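Local atomic coordinates of deoxyribose-phosphate aldolase (Toxoplasma gondii, PDB entry 4EIV), a protein that adopts the closed eight-stranded parallel beta/alpha (TIM) barrel of the deoxyribose-phosphate aldolase family. Residues K19-T22 with S23-L27; T96-P99 with D100-S103; G164-I167 with I168-A172. All coordinates share one frame; numbering follows the deposited sequence.

Contact 1 (K19-T22 with S23-L27); sequences KQFT and SRTLL
Lys19 O takes two donors from Ser23: Ser23 N approaches Lys19 O at 2.8 Å, and in the conformer given Ser23 OG comes to the same oxygen at 2.9 Å from the opposite face of the carbonyl plane. Next, Gln20 O receives the backbone N-H of Arg24, while the amide of Gln20 reaches away through NE2 to Ser285. Phe21 repeats the double grip, with Thr25 OG1 lying 2.9 Å from Phe21 O and standing above its carbonyl plane, opposite Thr25 N. The backbone pairs are the i to i+4 bonds of helix 17-27, and the two hydroxyls add a second donor to their carbonyls; this helix, ahead of the first strand of the TIM barrel, packs between helices 243-257 and 273-284 and the second subunit. With CG anti to the backbone N (chi1 168°), the Phe21 ring swings along the helix until Thr25 OG1 sits over one face near the rim, 3.3 Å from Phe21 CE1; the ring also meets Phe21 of the second subunit, nearly parallel to it. Thr22 gives its hydroxyl to Tyr18 O, which leaves methyl CG2 alongside Leu26, 4.0 Å from Leu26 CD1 and pointing the same way, while Leu26 N bonds to Thr22 O.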
loop_
_atom_site.group_PDB
_atom_site.type_symbol
_atom_site.label_atom_id
_atom_site.label_comp_id
_atom_site.label_asym_id
_atom_site.label_seq_id
_atom_site.Cartn_x
_atom_site.Cartn_y
_atom_site.Cartn_z
ATOM N N LYS A 19 -2.666 -15.344 -5.661
ATOM C CA LYS A 19 -4.024 -14.926 -5.981
ATOM C C LYS A 19 -4.686 -14.338 -4.733
ATOM O O LYS A 19 -5.392 -13.350 -4.826
ATOM C CB LYS A 19 -4.842 -16.093 -6.547
ATOM C CG LYS A 19 -4.367 -16.539 -7.921
ATOM C CD LYS A 19 -5.080 -17.802 -8.406
ATOM C CE LYS A 19 -4.613 -18.256 -9.784
ATOM N NZ LYS A 19 -5.137 -19.605 -10.122
ATOM N N GLN A 20 -4.465 -14.970 -3.579
ATOM C CA GLN A 20 -5.031 -14.485 -2.319
ATOM C C GLN A 20 -4.546 -13.085 -1.982
ATOM O O GLN A 20 -5.352 -12.242 -1.596
ATOM C CB GLN A 20 -4.727 -15.470 -1.190
ATOM C CG GLN A 20 -5.454 -16.807 -1.356
ATOM C CD GLN A 20 -4.827 -17.954 -0.581
ATOM O OE1 GLN A 20 -3.715 -17.854 -0.077
ATOM N NE2 GLN A 20 -5.562 -19.057 -0.485
ATOM N N PHE A 21 -3.261 -12.817 -2.203
ATOM C CA PHE A 21 -2.718 -11.491 -1.927
ATOM C C PHE A 21 -3.277 -10.453 -2.907
ATOM O O PHE A 21 -3.643 -9.345 -2.533
ATOM C CB PHE A 21 -1.181 -11.488 -1.958
ATOM C CG PHE A 21 -0.605 -10.105 -1.967
ATOM C CD1 PHE A 21 -0.811 -9.245 -0.911
ATOM C CD2 PHE A 21 0.092 -9.643 -3.076
ATOM C CE1 PHE A 21 -0.314 -7.937 -0.975
ATOM C CE2 PHE A 21 0.572 -8.383 -3.144
ATOM C CZ PHE A 21 0.368 -7.514 -2.117
ATOM N N THR A 22 -3.351 -10.826 -4.169
ATOM C CA THR A 22 -3.884 -9.926 -5.192
ATOM C C THR A 22 -5.340 -9.627 -4.893
ATOM O O THR A 22 -5.756 -8.462 -4.966
ATOM C CB THR A 22 -3.700 -10.529 -6.601
ATOM O OG1 THR A 22 -2.314 -10.780 -6.798
ATOM C CG2 THR A 22 -4.213 -9.583 -7.697
ATOM N N SER A 23 -6.113 -10.652 -4.539
ATOM C CA SER A 23 -7.526 -10.446 -4.191
ATOM C C SER A 23 -7.674 -9.502 -3.001
ATOM O O SER A 23 -8.499 -8.589 -3.030
ATOM C CB SER A 23 -8.192 -11.773 -3.845
ATOM O OG SER A 23 -8.232 -12.644 -4.957
ATOM N N ARG A 24 -6.860 -9.718 -1.968
ATOM C CA ARG A 24 -6.919 -8.876 -0.763
ATOM C C ARG A 24 -6.606 -7.420 -1.081
ATOM O O ARG A 24 -7.239 -6.497 -0.573
ATOM C CB ARG A 24 -5.987 -9.408 0.322
ATOM C CG ARG A 24 -5.980 -8.551 1.593
ATOM C CD ARG A 24 -7.331 -8.533 2.279
ATOM N NE ARG A 24 -7.390 -7.617 3.413
ATOM C CZ ARG A 24 -7.834 -6.366 3.368
ATOM N NH1 ARG A 24 -8.215 -5.806 2.217
ATOM N NH2 ARG A 24 -7.887 -5.662 4.480
ATOM N N THR A 25 -5.597 -7.231 -1.924
ATOM C CA THR A 25 -5.213 -5.920 -2.390
ATOM C C THR A 25 -6.359 -5.242 -3.144
ATOM O O THR A 25 -6.676 -4.086 -2.904
ATOM C CB THR A 25 -3.978 -6.032 -3.311
ATOM O OG1 THR A 25 -2.851 -6.510 -2.560
ATOM C CG2 THR A 25 -3.616 -4.674 -3.920
ATOM N N LEU A 26 -6.959 -5.958 -4.075
ATOM C CA LEU A 26 -8.082 -5.402 -4.831
ATOM C C LEU A 26 -9.283 -5.050 -3.937
ATOM O O LEU A 26 -9.943 -4.057 -4.187
ATOM C CB LEU A 26 -8.458 -6.342 -5.993
ATOM C CG LEU A 26 -7.434 -6.371 -7.138
ATOM C CD1 LEU A 26 -7.654 -7.544 -8.033
ATOM C CD2 LEU A 26 -7.419 -5.054 -7.930
ATOM N N LEU A 27 -9.563 -5.861 -2.922
ATOM C CA LEU A 27 -10.672 -5.560 -2.006
ATOM C C LEU A 27 -10.449 -4.195 -1.357
ATOM O O LEU A 27 -11.382 -3.436 -1.151
ATOM C CB LEU A 27 -10.847 -6.625 -0.925
ATOM C CG LEU A 27 -11.372 -7.985 -1.389
ATOM C CD1 LEU A 27 -11.220 -9.008 -0.263
ATOM C CD2 LEU A 27 -12.849 -7.899 -1.869
#

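Contact 2 (T96-P99 with D100-S103); sequences TGTP and DTVS
Thr98 lays its hydroxyl against Thr101, where OG1 meets the backbone N and methyl CG2. The OG1 of Thr98 accepts from Thr101 N at 3.1 Å in a fairly straight bond (N-H...O 164°), and Thr101 CG2 lies 3.4 Å from the same Thr98 OG1. The exchange is reciprocal: Thr98 N donates to Thr101 OG1 at 3.0 Å. The two side chains cross at about a right angle, and each hydroxyl sits between its own backbone N and carbonyl carbon (chi1 67° for Thr98, 68° for Thr101), the rotation that turns each oxygen toward the other residue's N-H. This is a capping box, with Thr98 as N-cap of helix 99-111, at the end of the loop that follows barrel strand 85-90; it satisfies one N-H of the first turn, which has no earlier helical carbonyl to use. Gly97 comes in next to the box, its CA 3.4 Å from Thr101 OG1, and its own N is held by Asn91 OD1. Val102 closes the first regular turn, its N bonding to Thr98 O, while methyl CG2 of Val102 packs against that same Thr98 O at 3.2 Å. Pro99 begins the helix, and its carbonyl is gripped twice: Ser103 OG lies 2.8 Å from Pro99 O, and Ser103 N bonds to it from the opposite face of the carbonyl plane. Pro99, Val102 and Ser103 also touch helix 130-148, through Glu143, Leu140 and Val144.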
loop_
_atom_site.group_PDB
_atom_site.type_symbol
_atom_site.label_atom_id
_atom_site.label_comp_id
_atom_site.label_asym_id
_atom_site.label_seq_id
_atom_site.Cartn_x
_atom_site.Cartn_y
_atom_site.Cartn_z
ATOM N N THR A 96 -26.875 13.919 -19.497
ATOM C CA THR A 96 -27.751 14.880 -20.156
ATOM C C THR A 96 -28.272 16.026 -19.277
ATOM O O THR A 96 -29.121 16.796 -19.691
ATOM C CB THR A 96 -28.970 14.133 -20.758
ATOM O OG1 THR A 96 -29.545 13.269 -19.751
ATOM C CG2 THR A 96 -28.559 13.292 -21.946
ATOM N N GLY A 97 -27.797 16.100 -18.044
ATOM C CA GLY A 97 -28.219 17.180 -17.153
ATOM C C GLY A 97 -27.555 18.523 -17.412
ATOM O O GLY A 97 -26.714 18.691 -18.293
ATOM N N THR A 98 -27.968 19.521 -16.643
ATOM C CA THR A 98 -27.340 20.840 -16.647
ATOM C C THR A 98 -26.537 20.935 -15.353
ATOM O O THR A 98 -26.736 20.145 -14.411
ATOM C CB THR A 98 -28.353 21.973 -16.710
ATOM O OG1 THR A 98 -29.090 21.989 -15.482
ATOM C CG2 THR A 98 -29.308 21.778 -17.915
ATOM N N PRO A 99 -25.633 21.920 -15.271
ATOM C CA PRO A 99 -24.919 22.100 -14.005
ATOM C C PRO A 99 -25.886 22.210 -12.833
ATOM O O PRO A 99 -25.620 21.634 -11.778
ATOM C CB PRO A 99 -24.127 23.379 -14.234
ATOM C CG PRO A 99 -23.836 23.345 -15.699
ATOM C CD PRO A 99 -25.056 22.751 -16.344
ATOM N N ASP A 100 -27.015 22.909 -13.004
ATOM C CA ASP A 100 -27.973 23.031 -11.909
ATOM C C ASP A 100 -28.722 21.752 -11.555
ATOM O O ASP A 100 -28.908 21.447 -10.363
ATOM C CB ASP A 100 -28.973 24.164 -12.162
ATOM C CG ASP A 100 -28.353 25.572 -12.043
ATOM O OD1 ASP A 100 -27.235 25.738 -11.505
ATOM O OD2 ASP A 100 -29.013 26.538 -12.483
ATOM N N THR A 101 -29.141 20.971 -12.559
ATOM C CA THR A 101 -29.882 19.749 -12.249
ATOM C C THR A 101 -28.952 18.741 -11.587
ATOM O O THR A 101 -29.354 18.031 -10.666
ATOM C CB THR A 101 -30.600 19.095 -13.460
ATOM O OG1 THR A 101 -29.644 18.568 -14.390
ATOM C CG2 THR A 101 -31.512 20.063 -14.173
ATOM N N VAL A 102 -27.700 18.675 -12.039
ATOM C CA VAL A 102 -26.741 17.740 -11.456
ATOM C C VAL A 102 -26.353 18.186 -10.040
ATOM O O VAL A 102 -26.234 17.367 -9.128
ATOM C CB VAL A 102 -25.508 17.540 -12.353
ATOM C CG1 VAL A 102 -24.590 16.509 -11.754
ATOM C CG2 VAL A 102 -25.944 17.092 -13.758
ATOM N N SER A 103 -26.177 19.480 -9.841
ATOM C CA SER A 103 -25.904 19.975 -8.511
ATOM C C SER A 103 -27.036 19.597 -7.542
ATOM O O SER A 103 -26.768 19.205 -6.408
ATOM C CB SER A 103 -25.677 21.466 -8.552
ATOM O OG SER A 103 -24.486 21.736 -9.250
#

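Contact 3 (G164-I167 with I168-A172); sequences GGDI and ISRAA
Gly164 O and Ile168 N open a regular run of i to i+4 bonds at 3.1 Å; Gly165 to Ser169, Asp166 to Arg170 and Ile167 to Ala171 continue it. Gly164 is the N-cap residue, so the run marks the first turns of helix 165-178. That helix is the crossover of the beta-alpha-beta unit between barrel strands 152-156 and 182-184. On the exposed flank beside helices 124-128 and 130-148, Asp166 and Arg170 form a salt bridge one turn apart, Arg170 NE donating to Asp166 OD1 at 3.1 Å (N-H...O 152°). OD1 is met on its syn side but from out of the carboxylate plane, while it lies close to the guanidinium plane, at that group's edge; the two planes are turned 67° against each other. Asp166 brings its carboxylate forward along the helix because its CG is anti to the backbone N (chi1 180°); the chain of Arg170, extended from CG to NE, passes over the Asp166 carbonyl, with CG 3.2 Å from Asp166 O. Arg170 NH1 is bridged to Glu134, so two carboxylates share one guanidinium. On another side Ile168 rests CG1 3.4 Å from Gly164 O and packs on Phe197 and Thr198 of helix 196-210, while Ile167 packs on Met126 and Asn127.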
loop_
_atom_site.group_PDB
_atom_site.type_symbol
_atom_site.label_atom_id
_atom_site.label_comp_id
_atom_site.label_asym_id
_atom_site.label_seq_id
_atom_site.Cartn_x
_atom_site.Cartn_y
_atom_site.Cartn_z
ATOM N N GLY A 164 -12.021 8.831 -29.492
ATOM C CA GLY A 164 -10.604 8.974 -29.809
ATOM C C GLY A 164 -9.761 9.462 -28.638
ATOM O O GLY A 164 -10.267 10.079 -27.676
ATOM N N GLY A 165 -8.461 9.207 -28.745
ATOM C CA GLY A 165 -7.514 9.559 -27.711
ATOM C C GLY A 165 -7.461 11.042 -27.439
ATOM O O GLY A 165 -7.358 11.440 -26.287
ATOM N N ASP A 166 -7.526 11.866 -28.484
ATOM C CA ASP A 166 -7.507 13.315 -28.279
ATOM C C ASP A 166 -8.676 13.723 -27.383
ATOM O O ASP A 166 -8.505 14.588 -26.524
ATOM C CB ASP A 166 -7.574 14.073 -29.611
ATOM C CG ASP A 166 -7.557 15.600 -29.434
ATOM O OD1 ASP A 166 -6.567 16.140 -28.884
ATOM O OD2 ASP A 166 -8.519 16.271 -29.899
ATOM N N ILE A 167 -9.845 13.110 -27.597
ATOM C CA ILE A 167 -11.055 13.405 -26.807
ATOM C C ILE A 167 -10.906 12.985 -25.361
ATOM O O ILE A 167 -11.195 13.755 -24.469
ATOM C CB ILE A 167 -12.324 12.764 -27.412
ATOM C CG1 ILE A 167 -12.727 13.518 -28.678
ATOM C CG2 ILE A 167 -13.494 12.741 -26.430
ATOM C CD1 ILE A 167 -13.935 12.937 -29.376
ATOM N N ILE A 168 -10.434 11.769 -25.125
ATOM C CA ILE A 168 -10.253 11.265 -23.766
ATOM C C ILE A 168 -9.295 12.183 -23.023
ATOM O O ILE A 168 -9.547 12.599 -21.885
ATOM C CB ILE A 168 -9.671 9.837 -23.783
ATOM C CG1 ILE A 168 -10.635 8.887 -24.513
ATOM C CG2 ILE A 168 -9.387 9.365 -22.359
ATOM C CD1 ILE A 168 -10.051 7.520 -24.823
ATOM N N SER A 169 -8.180 12.509 -23.669
ATOM C CA SER A 169 -7.196 13.364 -23.034
ATOM C C SER A 169 -7.778 14.726 -22.722
ATOM O O SER A 169 -7.578 15.254 -21.624
ATOM C CB SER A 169 -5.959 13.510 -23.924
ATOM O OG SER A 169 -5.335 12.252 -24.128
ATOM N N ARG A 170 -8.497 15.317 -23.681
ATOM C CA ARG A 170 -9.074 16.647 -23.440
ATOM C C ARG A 170 -10.182 16.634 -22.389
ATOM O O ARG A 170 -10.312 17.580 -21.613
ATOM C CB ARG A 170 -9.578 17.260 -24.736
ATOM C CG ARG A 170 -8.437 17.657 -25.645
ATOM C CD ARG A 170 -8.929 18.199 -26.955
ATOM N NE ARG A 170 -7.821 18.748 -27.731
ATOM C CZ ARG A 170 -7.414 20.018 -27.696
ATOM N NH1 ARG A 170 -8.027 20.923 -26.929
ATOM N NH2 ARG A 170 -6.374 20.384 -28.437
ATOM N N ALA A 171 -10.981 15.584 -22.350
ATOM C CA ALA A 171 -12.029 15.470 -21.327
ATOM C C ALA A 171 -11.374 15.379 -19.937
ATOM O O ALA A 171 -11.820 16.027 -18.992
ATOM C CB ALA A 171 -12.890 14.251 -21.595
ATOM N N ALA A 172 -10.296 14.594 -19.833
ATOM C CA ALA A 172 -9.548 14.456 -18.586
ATOM C C ALA A 172 -9.035 15.809 -18.099
ATOM O O ALA A 172 -9.224 16.171 -16.940
ATOM C CB ALA A 172 -8.401 13.468 -18.768
#

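All three contacts lie in the outer helical layer of the barrel, on three different helices, contact 2 including the loop that leads into its helix. None touches another: contacts 2 and 3 have centres about 22 Å apart, contacts 1 and 2 about 38 Å, on opposite sides of the chain's centre. Contact 1 is the buried one, within a helix covered by its neighbours and by the second subunit. Contact 2 is partly buried, and contact 3 lies at the surface; neither is touched by the other chain. Contacts 2 and 3 both sit at helix starts and pack on helix 130-148, but hydroxyl capping serves the first, whereas a glycine N-cap begins the second, where an Asp-Arg salt bridge is the main side-chain bond beside isoleucine packing.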